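Local coordinates for putative ATP-grasp superfamily protein (Archaeoglobus fulgidus, PDB 3DF7) that is of uncharacterised function but is a putative ATP-grasp protein that probably binds ATP and a metal ion, at residues Asp110-Glu113 with Leu114-Leu118. Residues are numbered along the deposited sequence; the frame is centred on the assembly and turned at random.
Sequences DKWE and LYKKL
K116 reaches back one helical turn between W112 and E113, its CG and CD on the indole and its NZ on the carboxylate. CG lies above one face of the indole, offset toward the rim, and further out CD comes 3.7 Å from W112 NE1. A bend at chi3 (-62°) then brings NZ to E113 OE2 at 3.3 Å, a salt bridge whose hydrogen bond is weak. E113 meets it halfway, its chain bent at chi2 (-61°), which swings the carboxylate toward the K116 side. Two waters tie the group together. One accepts from W112 NE1 at 2.8 Å, in the plane of the ring, and from K116 NZ; the other donates to E113 OE1 and accepts a weak bond from the same ammonium.

All this sits on the first turns of helix 111-118, in the ATP-grasp domain, where D110 is the N-cap: its OD1 takes W112 N at 2.9 Å and, weakly, E113 N, while OD2 makes a salt bridge to R141. The i to i+4 bonds start with L114 N to D110 O at 2.8 Å.

W112 and Y115 lie side by side, pointing the same way, and W112 CZ3 touches Y115 CD2 at 3.4 Å. The two rings meet obliquely, planes at 35° and centroids 5.2 Å apart. An alanine at W112 is likely to leave the aliphatic part of K116 and the near side of the Y115 ring without their packing partner. Both aromatic side chains also touch T127 of strand 127-128, while L114 contacts I245 of strand 240-246.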
ATOM      1  N   ASP A 110       9.609   3.646   9.250  1.00 15.94           N
ATOM      2  CA  ASP A 110      10.776   4.511   9.354  1.00 16.25           C
ATOM      3  C   ASP A 110      11.793   4.024   8.330  1.00 14.52           C
ATOM      4  O   ASP A 110      12.422   2.987   8.523  1.00 12.46           O
ATOM      5  CB  ASP A 110      11.379   4.424  10.759  1.00 16.83           C
ATOM      6  CG  ASP A 110      12.490   5.435  10.976  1.00 20.63           C
ATOM      7  OD1 ASP A 110      13.245   5.703  10.018  1.00 19.14           O
ATOM      8  OD2 ASP A 110      12.614   5.953  12.104  1.00 21.18           O
ATOM      9  N   LYS A 111      11.958   4.778   7.250  1.00 13.41           N
ATOM     10  CA  LYS A 111      12.883   4.390   6.188  1.00 13.04           C
ATOM     11  C   LYS A 111      14.316   4.175   6.670  1.00 12.08           C
ATOM     12  O   LYS A 111      15.045   3.358   6.108  1.00 10.46           O
ATOM     13  CB  LYS A 111      12.859   5.427   5.065  1.00 14.12           C
ATOM     14  CG  LYS A 111      11.494   5.581   4.406  1.00 18.01           C
ATOM     15  CD  LYS A 111      11.562   6.453   3.156  1.00 19.44           C
ATOM     16  CE  LYS A 111      10.171   6.739   2.610  1.00 22.29           C
ATOM     17  NZ  LYS A 111       9.359   7.567   3.539  1.00 21.82           N
ATOM     18  N   TRP A 112      14.730   4.905   7.701  1.00 10.71           N
ATOM     19  CA  TRP A 112      16.087   4.727   8.205  1.00 10.69           C
ATOM     20  C   TRP A 112      16.199   3.379   8.904  1.00 12.01           C
ATOM     21  O   TRP A 112      17.185   2.662   8.740  1.00 12.12           O
ATOM     22  CB  TRP A 112      16.473   5.837   9.182  1.00 12.17           C
ATOM     23  CG  TRP A 112      17.877   5.660   9.699  1.00 12.26           C
ATOM     24  CD1 TRP A 112      18.252   5.450  10.995  1.00 13.58           C
ATOM     25  CD2 TRP A 112      19.082   5.626   8.922  1.00 10.89           C
ATOM     26  NE1 TRP A 112      19.616   5.284  11.074  1.00 10.33           N
ATOM     27  CE2 TRP A 112      20.149   5.386   9.817  1.00 12.08           C
ATOM     28  CE3 TRP A 112      19.363   5.773   7.557  1.00 10.70           C
ATOM     29  CZ2 TRP A 112      21.480   5.292   9.389  1.00 12.03           C
ATOM     30  CZ3 TRP A 112      20.685   5.681   7.133  1.00 10.78           C
ATOM     31  CH2 TRP A 112      21.727   5.440   8.049  1.00 12.23           C
ATOM     32  N   GLU A 113      15.185   3.039   9.692  1.00  9.66           N
ATOM     33  CA  GLU A 113      15.182   1.763  10.390  1.00 11.61           C
ATOM     34  C   GLU A 113      15.054   0.635   9.363  1.00 11.82           C
ATOM     35  O   GLU A 113      15.693  -0.405   9.491  1.00  9.97           O
ATOM     36  CB  GLU A 113      14.023   1.707  11.391  1.00 12.85           C
ATOM     37  CG  GLU A 113      14.258   2.532  12.657  1.00 16.87           C
ATOM     38  CD  GLU A 113      15.468   2.053  13.446  1.00 18.94           C
ATOM     39  OE1 GLU A 113      15.561   0.839  13.713  1.00 18.86           O
ATOM     40  OE2 GLU A 113      16.329   2.888  13.800  1.00 23.70           O
ATOM     41  N   LEU A 114      14.242   0.850   8.335  1.00 10.21           N
ATOM     42  CA  LEU A 114      14.069  -0.175   7.310  1.00 10.86           C
ATOM     43  C   LEU A 114      15.385  -0.401   6.576  1.00  9.26           C
ATOM     44  O   LEU A 114      15.742  -1.535   6.266  1.00 10.54           O
ATOM     45  CB  LEU A 114      12.976   0.223   6.313  1.00 11.31           C
ATOM     46  CG  LEU A 114      12.703  -0.800   5.202  1.00 13.55           C
ATOM     47  CD1 LEU A 114      12.368  -2.159   5.815  1.00 12.95           C
ATOM     48  CD2 LEU A 114      11.565  -0.313   4.326  1.00 16.47           C
ATOM     49  N   TYR A 115      16.104   0.679   6.295  1.00  9.23           N
ATOM     50  CA  TYR A 115      17.391   0.572   5.613  1.00  8.94           C
ATOM     51  C   TYR A 115      18.344  -0.333   6.404  1.00  8.06           C
ATOM     52  O   TYR A 115      18.945  -1.259   5.853  1.00  8.08           O
ATOM     53  CB  TYR A 115      18.012   1.960   5.447  1.00  9.66           C
ATOM     54  CG  TYR A 115      19.490   1.933   5.117  1.00 10.92           C
ATOM     55  CD1 TYR A 115      19.952   1.394   3.916  1.00 10.43           C
ATOM     56  CD2 TYR A 115      20.429   2.440   6.017  1.00 10.82           C
ATOM     57  CE1 TYR A 115      21.319   1.362   3.618  1.00 12.18           C
ATOM     58  CE2 TYR A 115      21.791   2.408   5.731  1.00 12.98           C
ATOM     59  CZ  TYR A 115      22.227   1.871   4.533  1.00 12.36           C
ATOM     60  OH  TYR A 115      23.577   1.841   4.258  1.00 16.71           O
ATOM     61  N   LYS A 116      18.481  -0.070   7.698  1.00  8.77           N
ATOM     62  CA  LYS A 116      19.375  -0.877   8.528  1.00 11.18           C
ATOM     63  C   LYS A 116      18.902  -2.323   8.624  1.00 11.69           C
ATOM     64  O   LYS A 116      19.709  -3.244   8.743  1.00 13.51           O
ATOM     65  CB  LYS A 116      19.495  -0.276   9.933  1.00 10.96           C
ATOM     66  CG  LYS A 116      20.027   1.148   9.940  1.00 13.40           C
ATOM     67  CD  LYS A 116      20.383   1.625  11.350  1.00 11.67           C
ATOM     68  CE  LYS A 116      19.178   1.643  12.268  1.00 11.12           C
ATOM     69  NZ  LYS A 116      19.538   2.130  13.631  1.00 10.09           N
ATOM     70  N   LYS A 117      17.590  -2.523   8.565  1.00 12.66           N
ATOM     71  CA  LYS A 117      17.029  -3.864   8.655  1.00 12.33           C
ATOM     72  C   LYS A 117      17.312  -4.683   7.395  1.00 12.25           C
ATOM     73  O   LYS A 117      17.636  -5.865   7.474  1.00 12.06           O
ATOM     74  CB  LYS A 117      15.515  -3.788   8.877  1.00 16.25           C
ATOM     75  CG  LYS A 117      14.871  -5.111   9.268  1.00 22.18           C
ATOM     76  CD  LYS A 117      15.151  -5.440  10.728  1.00 26.33           C
ATOM     77  CE  LYS A 117      14.575  -6.788  11.123  1.00 29.95           C
ATOM     78  NZ  LYS A 117      15.273  -7.912  10.440  1.00 31.63           N
ATOM     79  N   LEU A 118      17.212  -4.041   6.235  1.00 10.50           N
ATOM     80  CA  LEU A 118      17.409  -4.724   4.956  1.00  9.60           C
ATOM     81  C   LEU A 118      18.806  -4.775   4.331  1.00 11.05           C
ATOM     82  O   LEU A 118      19.144  -5.755   3.660  1.00 10.63           O
ATOM     83  CB  LEU A 118      16.465  -4.122   3.912  1.00  9.10           C
ATOM     84  CG  LEU A 118      14.965  -4.110   4.214  1.00 10.66           C
ATOM     85  CD1 LEU A 118      14.233  -3.378   3.099  1.00  9.49           C
ATOM     86  CD2 LEU A 118      14.454  -5.532   4.357  1.00 10.61           C
TER
HETATM   87  O   HOH W   1      21.018   4.388  13.372  1.00 13.11           O
HETATM   88  O   HOH W   2      17.321   0.677  15.795  1.00 25.41           O